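Local coordinates for protein 7,8-dihydro-6-hydroxymethylpterin pyrophosphokinase-dihydropteroate synthase (Plasmodium falciparum, PDB 6JWY) that probably catalyses two successive steps of folate biosynthesis, transferring diphosphate from ATP to hydroxymethyldihydropterin and then joining the product to 4-aminobenzoate, at residues L32-A37 with R205-D210; Y53-V58 with N372-V377; T57-I62 with S161-L166. The protein carries 1 engineered substitution. One frame throughout, in Å; residues are numbered along the deposited sequence.

Overall arrangement
The chain first lays down helix 30-44 and then strand 46-57, and all three contacts begin from this early pair. Interaction 1 returns from strand 208-214 to the helix. Interaction 3, which starts at the end of strand 46-57 and closes a shorter loop at strand 163-172, falls wholly within that span. Interaction 2 begins on the same strand but reaches on to strand 373-376, so it crosses interaction 1 and closes the longest loop. Leu34 touches Leu54 between helix and sheet, and Glu56 meets Tyr164 between neighbouring strands. The pterin lies where interactions 2 and 3 share Thr57 and Val58; ATP and magnesium lie beside interaction 1.

Interaction 1: L32-A37 with R205-D210; sequences LILETA and RIIDID. With MG (magnesium ion), chain G; ATP (adenosine-5'-triphosphate), chain E.
Helix 30-44 packs behind the metal-bearing edge strand of the pyrophosphokinase sheet, Ile33, Leu34 and Ala37 lying against Ile206, Ile207 and Ile209. Ile33 uses both its branches: CD1 lies 3.6 Å from Ile206 CG1, while CG2 rests 3.4 Å from the backbone Ile206 O, whose hydrogen bond comes from Thr24. Ile207 meets the helix with a single methyl. With CG1 trans to the backbone N (chi1 -170°), its CD1 comes 4.0 Å from Leu34 CD2 and also touches Ile33 CG2 and Ala37 CB. Ile209 CD1 meets the same Ala37 methyl, and Leu22 of strand 16-24 fills in beside it.

Asp208 and Asp210 point the other way. Asp208 holds the magnesium ion with both oxygens, OD1 at 2.4 Å and OD2 at 2.5 Å, and Asp210 OD1 binds it at 2.2 Å. ATP O2B and O1A and two waters complete the shell; one water also donates to Asp210 OD2 and ATP O1G. The two sides of 205-210 thus differ: apolar contacts, with no hydrogen bond between the segments, face the helix, while the metal probably offsets the charge of carboxylates and phosphates gathered opposite.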
loop_
_atom_site.group_PDB
_atom_site.type_symbol
_atom_site.label_atom_id
_atom_site.label_comp_id
_atom_site.label_asym_id
_atom_site.label_seq_id
_atom_site.Cartn_x
_atom_site.Cartn_y
_atom_site.Cartn_z
ATOM N N LEU A 32 13.471 -16.734 -26.269
ATOM C CA LEU A 32 13.543 -17.599 -27.426
ATOM C C LEU A 32 14.898 -18.294 -27.408
ATOM O O LEU A 32 14.991 -19.483 -27.698
ATOM C CB LEU A 32 13.325 -16.769 -28.698
ATOM C CG LEU A 32 13.542 -17.509 -30.019
ATOM C CD1 LEU A 32 12.476 -18.556 -30.232
ATOM C CD2 LEU A 32 13.562 -16.541 -31.188
ATOM N N ILE A 33 15.937 -17.545 -27.045
ATOM C CA ILE A 33 17.248 -18.152 -26.904
ATOM C C ILE A 33 17.134 -19.293 -25.897
ATOM O O ILE A 33 17.401 -20.441 -26.244
ATOM C CB ILE A 33 18.328 -17.129 -26.491
ATOM C CG1 ILE A 33 18.331 -15.872 -27.381
ATOM C CG2 ILE A 33 19.700 -17.794 -26.347
ATOM C CD1 ILE A 33 19.057 -15.986 -28.709
ATOM N N LEU A 34 16.685 -18.976 -24.678
ATOM C CA LEU A 34 16.714 -19.942 -23.587
ATOM C C LEU A 34 15.758 -21.101 -23.866
ATOM O O LEU A 34 16.106 -22.253 -23.624
ATOM C CB LEU A 34 16.451 -19.251 -22.241
ATOM C CG LEU A 34 17.460 -18.162 -21.866
ATOM C CD1 LEU A 34 16.908 -17.243 -20.785
ATOM C CD2 LEU A 34 18.815 -18.732 -21.452
ATOM N N GLU A 35 14.568 -20.808 -24.405
ATOM C CA GLU A 35 13.629 -21.891 -24.654
ATOM C C GLU A 35 14.149 -22.801 -25.767
ATOM O O GLU A 35 13.847 -23.996 -25.767
ATOM C CB GLU A 35 12.184 -21.401 -24.783
ATOM C CG GLU A 35 11.647 -20.820 -23.487
ATOM C CD GLU A 35 10.154 -20.527 -23.420
ATOM O OE1 GLU A 35 9.512 -20.451 -24.505
ATOM O OE2 GLU A 35 9.622 -20.383 -22.280
ATOM N N THR A 36 14.958 -22.241 -26.677
ATOM C CA THR A 36 15.621 -23.019 -27.718
ATOM C C THR A 36 16.598 -23.989 -27.055
ATOM O O THR A 36 16.621 -25.172 -27.363
ATOM C CB THR A 36 16.266 -22.102 -28.778
ATOM O OG1 THR A 36 15.244 -21.382 -29.469
ATOM C CG2 THR A 36 17.067 -22.852 -29.823
ATOM N N ALA A 37 17.385 -23.494 -26.103
ATOM C CA ALA A 37 18.272 -24.344 -25.336
ATOM C C ALA A 37 17.487 -25.435 -24.596
ATOM O O ALA A 37 17.938 -26.581 -24.531
ATOM C CB ALA A 37 19.094 -23.499 -24.392
ATOM N N ARG A 205 28.405 -15.292 -27.518
ATOM C CA ARG A 205 27.781 -14.926 -26.212
ATOM C C ARG A 205 26.257 -14.996 -26.324
ATOM O O ARG A 205 25.538 -14.471 -25.467
ATOM C CB ARG A 205 28.279 -13.558 -25.723
ATOM C CG ARG A 205 27.982 -12.404 -26.672
ATOM C CD ARG A 205 28.447 -11.046 -26.179
ATOM N NE ARG A 205 28.072 -9.984 -27.109
ATOM C CZ ARG A 205 28.821 -9.543 -28.119
ATOM N NH1 ARG A 205 30.011 -10.072 -28.353
ATOM N NH2 ARG A 205 28.371 -8.573 -28.897
ATOM N N ILE A 206 25.782 -15.657 -27.392
ATOM C CA ILE A 206 24.365 -15.922 -27.584
ATOM C C ILE A 206 23.852 -16.841 -26.474
ATOM O O ILE A 206 22.823 -16.546 -25.878
ATOM C CB ILE A 206 24.078 -16.485 -28.991
ATOM C CG1 ILE A 206 22.587 -16.398 -29.331
ATOM C CG2 ILE A 206 24.608 -17.904 -29.152
ATOM C CD1 ILE A 206 22.128 -17.406 -30.359
ATOM N N ILE A 207 24.580 -17.937 -26.198
ATOM C CA ILE A 207 24.184 -18.903 -25.191
ATOM C C ILE A 207 25.423 -19.489 -24.505
ATOM O O ILE A 207 26.362 -19.927 -25.168
ATOM C CB ILE A 207 23.279 -19.982 -25.827
ATOM C CG1 ILE A 207 22.620 -20.907 -24.794
ATOM C CG2 ILE A 207 24.029 -20.785 -26.880
ATOM C CD1 ILE A 207 21.789 -20.185 -23.758
ATOM N N ASP A 208 25.408 -19.503 -23.165
ATOM C CA ASP A 208 26.373 -20.237 -22.358
ATOM C C ASP A 208 25.636 -21.273 -21.507
ATOM O O ASP A 208 24.772 -20.916 -20.711
ATOM C CB ASP A 208 27.210 -19.273 -21.512
ATOM C CG ASP A 208 28.248 -19.905 -20.591
ATOM O OD1 ASP A 208 28.815 -20.965 -20.931
ATOM O OD2 ASP A 208 28.513 -19.307 -19.533
ATOM N N ILE A 209 25.988 -22.558 -21.672
ATOM C CA ILE A 209 25.381 -23.653 -20.926
ATOM C C ILE A 209 26.484 -24.361 -20.158
ATOM O O ILE A 209 27.415 -24.868 -20.773
ATOM C CB ILE A 209 24.630 -24.648 -21.845
ATOM C CG1 ILE A 209 23.853 -23.968 -22.977
ATOM C CG2 ILE A 209 23.727 -25.555 -21.031
ATOM C CD1 ILE A 209 23.207 -24.955 -23.945
ATOM N N ASP A 210 26.342 -24.430 -18.832
ATOM C CA ASP A 210 27.363 -24.974 -17.952
ATOM C C ASP A 210 26.765 -26.125 -17.144
ATOM O O ASP A 210 25.564 -26.103 -16.854
ATOM C CB ASP A 210 27.866 -23.905 -16.979
ATOM C CG ASP A 210 28.552 -22.700 -17.623
ATOM O OD1 ASP A 210 29.347 -22.906 -18.574
ATOM O OD2 ASP A 210 28.298 -21.541 -17.166
HETATM MG MG MG G . 30.281 -20.996 -19.034
HETATM P PG ATP E . 33.946 -18.859 -17.108
HETATM O O1G ATP E . 32.624 -19.170 -16.435
HETATM O O2G ATP E . 34.339 -17.398 -16.964
HETATM O O3G ATP E . 35.046 -19.811 -16.671
HETATM P PB ATP E . 32.748 -18.732 -19.888
HETATM O O1B ATP E . 33.017 -17.317 -20.288
HETATM O O2B ATP E . 31.354 -19.140 -19.534
HETATM O O3B ATP E . 33.759 -19.146 -18.709
HETATM P PA ATP E . 32.732 -21.080 -21.654
HETATM O O1A ATP E . 31.567 -21.577 -20.861
HETATM O O2A ATP E . 32.549 -20.941 -23.130
HETATM O O3A ATP E . 33.258 -19.686 -21.067
HETATM O "O5'" ATP E . 34.014 -21.998 -21.367
HETATM C "C5'" ATP E . 34.438 -22.266 -20.006
HETATM C "C4'" ATP E . 35.158 -23.589 -19.994
HETATM O "O4'" ATP E . 35.224 -24.103 -18.643
HETATM C "C3'" ATP E . 34.470 -24.728 -20.750
HETATM O "O3'" ATP E . 34.683 -24.676 -22.153
HETATM C "C2'" ATP E . 35.152 -25.954 -20.144
HETATM O "O2'" ATP E . 36.331 -26.239 -20.860
HETATM C "C1'" ATP E . 35.440 -25.496 -18.713
HETATM N N9 ATP E . 34.663 -26.159 -17.671
HETATM C C8 ATP E . 35.188 -26.784 -16.582
HETATM N N7 ATP E . 34.272 -27.307 -15.802
HETATM C C5 ATP E . 33.066 -26.994 -16.420
HETATM C C6 ATP E . 31.723 -27.264 -16.080
HETATM N N6 ATP E . 31.355 -27.922 -14.985
HETATM N N1 ATP E . 30.765 -26.803 -16.917
HETATM C C2 ATP E . 31.143 -26.124 -18.010
HETATM N N3 ATP E . 32.367 -25.810 -18.419
HETATM C C4 ATP E . 33.297 -26.282 -17.576
HETATM O O HOH W 1 30.207 -19.618 -17.170
HETATM O O HOH W 2 31.972 -22.059 -17.707
#

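Interaction 2: Y53-V58 with N372-V377; sequences YLYETV and NKRIYV. With PH2 (2-amino-6-hydroxymethyl-7,8-dihydro-3H-pteridin-4-one), chain D.
Tyr55 and Arg374, with Tyr53 beside them, form the polar and aromatic cluster on one face of this antiparallel pairing. The arginine grips the phenol side-on: NE at 3.0 Å and NH1 at 2.6 Å both donate to Tyr55 OH, which lies in the guanidinium plane. A bend at chi3 (-72°) turns the group to this position, although the chain leaves the backbone extended. Tyr55 OH is also bonded to Asp335, and Arg374 NH2 forms a salt bridge to Glu599, so the guanidinium is held from more than one direction. The aliphatic part of the same arginine serves Tyr53: CD sits over the centre of that ring in a CH-pi contact, 3.8 Å from the centroid and 13° off the normal.

Apolar contacts occupy the other face. Leu54 CB packs 3.8 Å from Ile375 CB, Leu54 CD2 reaches Val377 CG2, and Ile375 CD1 lies against the backbone of Tyr55 and Glu56, 3.7 Å from Glu56 N. Further along, Glu56 and Lys373 run side by side, but their charged ends turn to Tyr164 and Tyr384 and to Glu387, respectively.

Backbone bonds fix the register. Ile375 N donates to Leu54 O at 2.8 Å, while Glu56 and Lys373 exchange a reciprocal pair. Past the last bridge a side chain takes over: Asn372 OD1 accepts from Val58 N at 3.0 Å. Pterin N6 donates to Thr57 OG1 and Val58 O, so the residue held by Asn372 also lines the pterin pocket. The whole belongs to a six-strand antiparallel sheet, in which 373-376 lies between 46-57 and 383-384.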
loop_
_atom_site.group_PDB
_atom_site.type_symbol
_atom_site.label_atom_id
_atom_site.label_comp_id
_atom_site.label_asym_id
_atom_site.label_seq_id
_atom_site.Cartn_x
_atom_site.Cartn_y
_atom_site.Cartn_z
ATOM N N TYR A 53 13.019 -19.945 -11.964
ATOM C CA TYR A 53 12.563 -18.776 -12.702
ATOM C C TYR A 53 13.649 -18.305 -13.673
ATOM O O TYR A 53 14.811 -18.724 -13.615
ATOM C CB TYR A 53 12.093 -17.672 -11.757
ATOM C CG TYR A 53 10.807 -18.018 -11.064
ATOM C CD1 TYR A 53 9.584 -17.783 -11.675
ATOM C CD2 TYR A 53 10.805 -18.644 -9.825
ATOM C CE1 TYR A 53 8.392 -18.094 -11.040
ATOM C CE2 TYR A 53 9.623 -18.962 -9.180
ATOM C CZ TYR A 53 8.413 -18.708 -9.797
ATOM O OH TYR A 53 7.255 -19.091 -9.177
ATOM N N LEU A 54 13.217 -17.456 -14.602
ATOM C CA LEU A 54 14.084 -16.654 -15.430
ATOM C C LEU A 54 14.498 -15.420 -14.622
ATOM O O LEU A 54 13.676 -14.821 -13.914
ATOM C CB LEU A 54 13.221 -16.296 -16.635
ATOM C CG LEU A 54 13.930 -15.840 -17.903
ATOM C CD1 LEU A 54 15.244 -16.578 -18.090
ATOM C CD2 LEU A 54 13.007 -16.062 -19.094
ATOM N N TYR A 55 15.791 -15.070 -14.676
ATOM C CA TYR A 55 16.233 -13.856 -13.993
ATOM C C TYR A 55 17.030 -12.917 -14.901
ATOM O O TYR A 55 17.825 -13.344 -15.754
ATOM C CB TYR A 55 17.017 -14.139 -12.711
ATOM C CG TYR A 55 16.237 -14.852 -11.640
ATOM C CD1 TYR A 55 16.116 -16.231 -11.650
ATOM C CD2 TYR A 55 15.654 -14.154 -10.586
ATOM C CE1 TYR A 55 15.397 -16.890 -10.660
ATOM C CE2 TYR A 55 14.952 -14.799 -9.578
ATOM C CZ TYR A 55 14.807 -16.181 -9.617
ATOM O OH TYR A 55 14.098 -16.854 -8.641
ATOM N N GLU A 56 16.795 -11.616 -14.672
ATOM C CA GLU A 56 17.676 -10.571 -15.158
ATOM C C GLU A 56 18.726 -10.289 -14.086
ATOM O O GLU A 56 18.390 -9.855 -12.978
ATOM C CB GLU A 56 16.892 -9.294 -15.428
ATOM C CG GLU A 56 17.746 -8.240 -16.112
ATOM C CD GLU A 56 16.913 -7.060 -16.550
ATOM O OE1 GLU A 56 16.569 -6.261 -15.672
ATOM O OE2 GLU A 56 16.582 -6.974 -17.742
ATOM N N THR A 57 19.995 -10.567 -14.409
ATOM C CA THR A 57 21.008 -10.461 -13.368
ATOM C C THR A 57 22.129 -9.497 -13.748
ATOM O O THR A 57 22.490 -9.364 -14.920
ATOM C CB THR A 57 21.551 -11.837 -12.982
ATOM O OG1 THR A 57 22.066 -12.395 -14.195
ATOM C CG2 THR A 57 20.480 -12.722 -12.385
ATOM N N VAL A 58 22.647 -8.817 -12.720
ATOM C CA VAL A 58 23.809 -7.947 -12.816
ATOM C C VAL A 58 25.019 -8.820 -13.123
ATOM O O VAL A 58 25.228 -9.839 -12.469
ATOM C CB VAL A 58 24.006 -7.129 -11.520
ATOM C CG1 VAL A 58 25.442 -6.664 -11.310
ATOM C CG2 VAL A 58 23.060 -5.942 -11.471
ATOM N N ASN A 372 18.422 -7.740 -9.399
ATOM C CA ASN A 372 18.325 -9.123 -9.840
ATOM C C ASN A 372 16.863 -9.538 -9.762
ATOM O O ASN A 372 16.370 -9.893 -8.693
ATOM C CB ASN A 372 19.263 -10.058 -9.066
ATOM C CG ASN A 372 20.716 -9.636 -9.158
ATOM O OD1 ASN A 372 21.383 -9.885 -10.164
ATOM N ND2 ASN A 372 21.213 -8.991 -8.113
ATOM N N LYS A 373 16.205 -9.509 -10.923
ATOM C CA LYS A 373 14.757 -9.500 -11.041
ATOM C C LYS A 373 14.240 -10.864 -11.489
ATOM O O LYS A 373 14.764 -11.473 -12.435
ATOM C CB LYS A 373 14.346 -8.423 -12.047
ATOM C CG LYS A 373 14.281 -7.020 -11.464
ATOM C CD LYS A 373 14.099 -5.938 -12.495
ATOM C CE LYS A 373 13.990 -4.557 -11.874
ATOM N NZ LYS A 373 13.636 -3.545 -12.901
ATOM N N ARG A 374 13.181 -11.316 -10.808
ATOM C CA ARG A 374 12.485 -12.519 -11.215
ATOM C C ARG A 374 11.595 -12.205 -12.410
ATOM O O ARG A 374 10.892 -11.215 -12.434
ATOM C CB ARG A 374 11.664 -13.083 -10.055
ATOM C CG ARG A 374 10.852 -14.322 -10.400
ATOM C CD ARG A 374 10.322 -14.844 -9.076
ATOM N NE ARG A 374 11.454 -15.418 -8.375
ATOM C CZ ARG A 374 11.584 -15.511 -7.065
ATOM N NH1 ARG A 374 12.691 -16.039 -6.573
ATOM N NH2 ARG A 374 10.627 -15.084 -6.259
ATOM N N ILE A 375 11.590 -13.101 -13.387
ATOM C CA ILE A 375 10.754 -12.946 -14.566
ATOM C C ILE A 375 9.771 -14.116 -14.654
ATOM O O ILE A 375 10.107 -15.253 -14.297
ATOM C CB ILE A 375 11.685 -12.899 -15.788
ATOM C CG1 ILE A 375 12.436 -11.558 -15.852
ATOM C CG2 ILE A 375 10.934 -13.249 -17.068
ATOM C CD1 ILE A 375 13.719 -11.571 -16.673
ATOM N N TYR A 376 8.546 -13.808 -15.112
ATOM C CA TYR A 376 7.598 -14.792 -15.615
ATOM C C TYR A 376 7.301 -14.467 -17.074
ATOM O O TYR A 376 7.719 -13.418 -17.564
ATOM C CB TYR A 376 6.331 -14.788 -14.772
ATOM C CG TYR A 376 5.487 -13.553 -14.899
ATOM C CD1 TYR A 376 5.870 -12.374 -14.289
ATOM C CD2 TYR A 376 4.306 -13.553 -15.606
ATOM C CE1 TYR A 376 5.102 -11.224 -14.391
ATOM C CE2 TYR A 376 3.525 -12.413 -15.712
ATOM C CZ TYR A 376 3.925 -11.235 -15.114
ATOM O OH TYR A 376 3.190 -10.079 -15.227
ATOM N N VAL A 377 6.597 -15.364 -17.783
ATOM C CA VAL A 377 6.452 -15.223 -19.229
ATOM C C VAL A 377 5.046 -15.640 -19.655
ATOM O O VAL A 377 4.654 -16.795 -19.475
ATOM C CB VAL A 377 7.486 -16.068 -19.994
ATOM C CG1 VAL A 377 7.118 -16.170 -21.463
ATOM C CG2 VAL A 377 8.919 -15.576 -19.810
HETATM N N1 PH2 D . 28.276 -15.324 -17.057
HETATM C C2 PH2 D . 29.567 -14.967 -17.110
HETATM C C3 PH2 D . 30.179 -13.867 -16.299
HETATM N N4 PH2 D . 29.228 -13.163 -15.453
HETATM N N5 PH2 D . 27.065 -12.853 -14.567
HETATM C C6 PH2 D . 25.780 -13.192 -14.504
HETATM N N6 PH2 D . 24.937 -12.528 -13.703
HETATM N N7 PH2 D . 25.268 -14.221 -15.255
HETATM C C8 PH2 D . 26.056 -14.952 -16.111
HETATM O O8 PH2 D . 25.529 -15.865 -16.766
HETATM C C9 PH2 D . 27.421 -14.604 -16.193
HETATM C C10 PH2 D . 27.903 -13.535 -15.397
HETATM C C11 PH2 D . 30.483 -15.715 -18.044
HETATM O O4 PH2 D . 29.799 -16.357 -19.105
#

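Interaction 3: T57-I62 with S161-L166; sequences TVPEYI and SYFYNL. With PH2 (2-amino-6-hydroxymethyl-7,8-dihydro-3H-pteridin-4-one), chain D.
Phe163 is the apolar centre, its ring lying flat over the bound pterin with C9 of the ligand 3.4 Å above the ring centre. Side chains of the opposing loop reach the rim of that ring: Pro59 CB is 3.7 Å from Phe163 CE2, and Tyr61 presents its face to the Phe163 edge in an offset edge-to-face pair, centroids 5.8 Å apart and planes at 61°. Tyr61 also covers part of the pterin, with ligand N4 over its face near the rim. Away from the pocket, Val58 CG2 touches Tyr162 CE1.

The polar edge reads the flat heterocycle. Asn165 matches it with both amide ends, OD1 accepting from N7 in an almost straight bond (178°) and ND2 donating to O8. Thr57 OG1 donates to Asn165 OD1 at 2.6 Å, which, with the two bonds to the pterin, sets the rotation of the amide. With chi1 at 58°, Thr57 OG1 stands between the backbone N and the carbonyl carbon, where it reaches both Asn165 OD1 and the pterin. Glu60 N donates to ligand N5.

Reciprocal backbone bonds between Thr57 and Phe163 join the end of strand 46-57, just before the loop, to strand 163-172, which runs between strands 16-24 and 46-57; helix 327-336 lies alongside, its Tyr327 and Ser328 amides bonded to the Glu60 carboxylate.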
loop_
_atom_site.group_PDB
_atom_site.type_symbol
_atom_site.label_atom_id
_atom_site.label_comp_id
_atom_site.label_asym_id
_atom_site.label_seq_id
_atom_site.Cartn_x
_atom_site.Cartn_y
_atom_site.Cartn_z
ATOM N N THR A 57 19.995 -10.567 -14.409
ATOM C CA THR A 57 21.008 -10.461 -13.368
ATOM C C THR A 57 22.129 -9.497 -13.748
ATOM O O THR A 57 22.490 -9.364 -14.920
ATOM C CB THR A 57 21.551 -11.837 -12.982
ATOM O OG1 THR A 57 22.066 -12.395 -14.195
ATOM C CG2 THR A 57 20.480 -12.722 -12.385
ATOM N N VAL A 58 22.647 -8.817 -12.720
ATOM C CA VAL A 58 23.809 -7.947 -12.816
ATOM C C VAL A 58 25.019 -8.820 -13.123
ATOM O O VAL A 58 25.228 -9.839 -12.469
ATOM C CB VAL A 58 24.006 -7.129 -11.520
ATOM C CG1 VAL A 58 25.442 -6.664 -11.310
ATOM C CG2 VAL A 58 23.060 -5.942 -11.471
ATOM N N PRO A 59 25.818 -8.465 -14.155
ATOM C CA PRO A 59 27.052 -9.188 -14.463
ATOM C C PRO A 59 27.954 -9.353 -13.246
ATOM O O PRO A 59 28.104 -8.425 -12.447
ATOM C CB PRO A 59 27.688 -8.277 -15.515
ATOM C CG PRO A 59 26.485 -7.755 -16.256
ATOM C CD PRO A 59 25.537 -7.399 -15.131
ATOM N N GLU A 60 28.506 -10.564 -13.127
ATOM C CA GLU A 60 29.439 -10.931 -12.081
ATOM C C GLU A 60 30.700 -11.502 -12.726
ATOM O O GLU A 60 30.968 -12.700 -12.636
ATOM C CB GLU A 60 28.797 -11.955 -11.140
ATOM C CG GLU A 60 27.974 -11.340 -10.026
ATOM C CD GLU A 60 27.399 -12.355 -9.048
ATOM O OE1 GLU A 60 26.395 -13.025 -9.420
ATOM O OE2 GLU A 60 27.958 -12.476 -7.914
ATOM N N TYR A 61 31.474 -10.630 -13.379
ATOM C CA TYR A 61 32.769 -11.001 -13.928
ATOM C C TYR A 61 33.810 -11.102 -12.806
ATOM O O TYR A 61 34.611 -12.038 -12.788
ATOM C CB TYR A 61 33.163 -10.030 -15.043
ATOM C CG TYR A 61 32.306 -10.101 -16.282
ATOM C CD1 TYR A 61 32.413 -11.175 -17.157
ATOM C CD2 TYR A 61 31.411 -9.087 -16.607
ATOM C CE1 TYR A 61 31.649 -11.253 -18.315
ATOM C CE2 TYR A 61 30.635 -9.152 -17.759
ATOM C CZ TYR A 61 30.750 -10.242 -18.614
ATOM O OH TYR A 61 30.007 -10.339 -19.756
ATOM N N ILE A 62 33.778 -10.144 -11.867
ATOM C CA ILE A 62 34.708 -10.093 -10.744
ATOM C C ILE A 62 34.081 -10.774 -9.528
ATOM O O ILE A 62 32.934 -10.498 -9.179
ATOM C CB ILE A 62 35.145 -8.645 -10.412
ATOM C CG1 ILE A 62 33.989 -7.639 -10.534
ATOM C CG2 ILE A 62 36.352 -8.235 -11.249
ATOM C CD1 ILE A 62 33.975 -6.541 -9.484
ATOM N N SER A 161 25.694 -4.366 -19.588
ATOM C CA SER A 161 24.617 -5.192 -20.203
ATOM C C SER A 161 24.298 -6.383 -19.298
ATOM O O SER A 161 25.205 -7.008 -18.758
ATOM C CB SER A 161 25.000 -5.624 -21.599
ATOM O OG SER A 161 23.972 -6.404 -22.185
ATOM N N TYR A 162 23.004 -6.694 -19.145
ATOM C CA TYR A 162 22.527 -7.663 -18.163
ATOM C C TYR A 162 22.561 -9.092 -18.699
ATOM O O TYR A 162 22.434 -9.315 -19.903
ATOM C CB TYR A 162 21.054 -7.417 -17.840
ATOM C CG TYR A 162 20.777 -6.340 -16.826
ATOM C CD1 TYR A 162 21.011 -6.553 -15.475
ATOM C CD2 TYR A 162 20.237 -5.122 -17.215
ATOM C CE1 TYR A 162 20.735 -5.571 -14.538
ATOM C CE2 TYR A 162 19.961 -4.128 -16.292
ATOM C CZ TYR A 162 20.216 -4.352 -14.950
ATOM O OH TYR A 162 19.935 -3.366 -14.045
ATOM N N PHE A 163 22.683 -10.059 -17.778
ATOM C CA PHE A 163 22.487 -11.463 -18.128
ATOM C C PHE A 163 21.023 -11.867 -17.937
ATOM O O PHE A 163 20.329 -11.319 -17.072
ATOM C CB PHE A 163 23.425 -12.373 -17.325
ATOM C CG PHE A 163 24.860 -12.289 -17.765
ATOM C CD1 PHE A 163 25.321 -13.047 -18.831
ATOM C CD2 PHE A 163 25.744 -11.411 -17.150
ATOM C CE1 PHE A 163 26.640 -12.945 -19.259
ATOM C CE2 PHE A 163 27.061 -11.313 -17.570
ATOM C CZ PHE A 163 27.505 -12.083 -18.624
ATOM N N TYR A 164 20.594 -12.854 -18.738
ATOM C CA TYR A 164 19.333 -13.548 -18.524
ATOM C C TYR A 164 19.610 -15.007 -18.197
ATOM O O TYR A 164 20.024 -15.761 -19.076
ATOM C CB TYR A 164 18.380 -13.293 -19.694
ATOM C CG TYR A 164 18.141 -11.816 -19.783
ATOM C CD1 TYR A 164 19.077 -10.998 -20.406
ATOM C CD2 TYR A 164 17.093 -11.227 -19.095
ATOM C CE1 TYR A 164 18.928 -9.621 -20.417
ATOM C CE2 TYR A 164 16.923 -9.853 -19.115
ATOM C CZ TYR A 164 17.849 -9.052 -19.767
ATOM O OH TYR A 164 17.695 -7.702 -19.758
ATOM N N ASN A 165 19.358 -15.387 -16.935
ATOM C CA ASN A 165 19.747 -16.697 -16.434
ATOM C C ASN A 165 18.557 -17.617 -16.168
ATOM O O ASN A 165 17.438 -17.183 -15.888
ATOM C CB ASN A 165 20.558 -16.585 -15.149
ATOM C CG ASN A 165 21.933 -16.002 -15.401
ATOM O OD1 ASN A 165 22.220 -14.881 -14.970
ATOM N ND2 ASN A 165 22.774 -16.739 -16.113
ATOM N N LEU A 166 18.874 -18.915 -16.156
ATOM C CA LEU A 166 17.918 -19.984 -15.928
ATOM C C LEU A 166 18.683 -21.246 -15.545
ATOM O O LEU A 166 19.694 -21.540 -16.179
ATOM C CB LEU A 166 17.198 -20.192 -17.265
ATOM C CG LEU A 166 16.219 -21.355 -17.289
ATOM C CD1 LEU A 166 15.299 -21.254 -16.089
ATOM C CD2 LEU A 166 15.411 -21.332 -18.570
HETATM N N1 PH2 D . 28.276 -15.324 -17.057
HETATM C C2 PH2 D . 29.567 -14.967 -17.110
HETATM C C3 PH2 D . 30.179 -13.867 -16.299
HETATM N N4 PH2 D . 29.228 -13.163 -15.453
HETATM N N5 PH2 D . 27.065 -12.853 -14.567
HETATM C C6 PH2 D . 25.780 -13.192 -14.504
HETATM N N6 PH2 D . 24.937 -12.528 -13.703
HETATM N N7 PH2 D . 25.268 -14.221 -15.255
HETATM C C8 PH2 D . 26.056 -14.952 -16.111
HETATM O O8 PH2 D . 25.529 -15.865 -16.766
HETATM C C9 PH2 D . 27.421 -14.604 -16.193
HETATM C C10 PH2 D . 27.903 -13.535 -15.397
HETATM C C11 PH2 D . 30.483 -15.715 -18.044
HETATM O O4 PH2 D . 29.799 -16.357 -19.105
#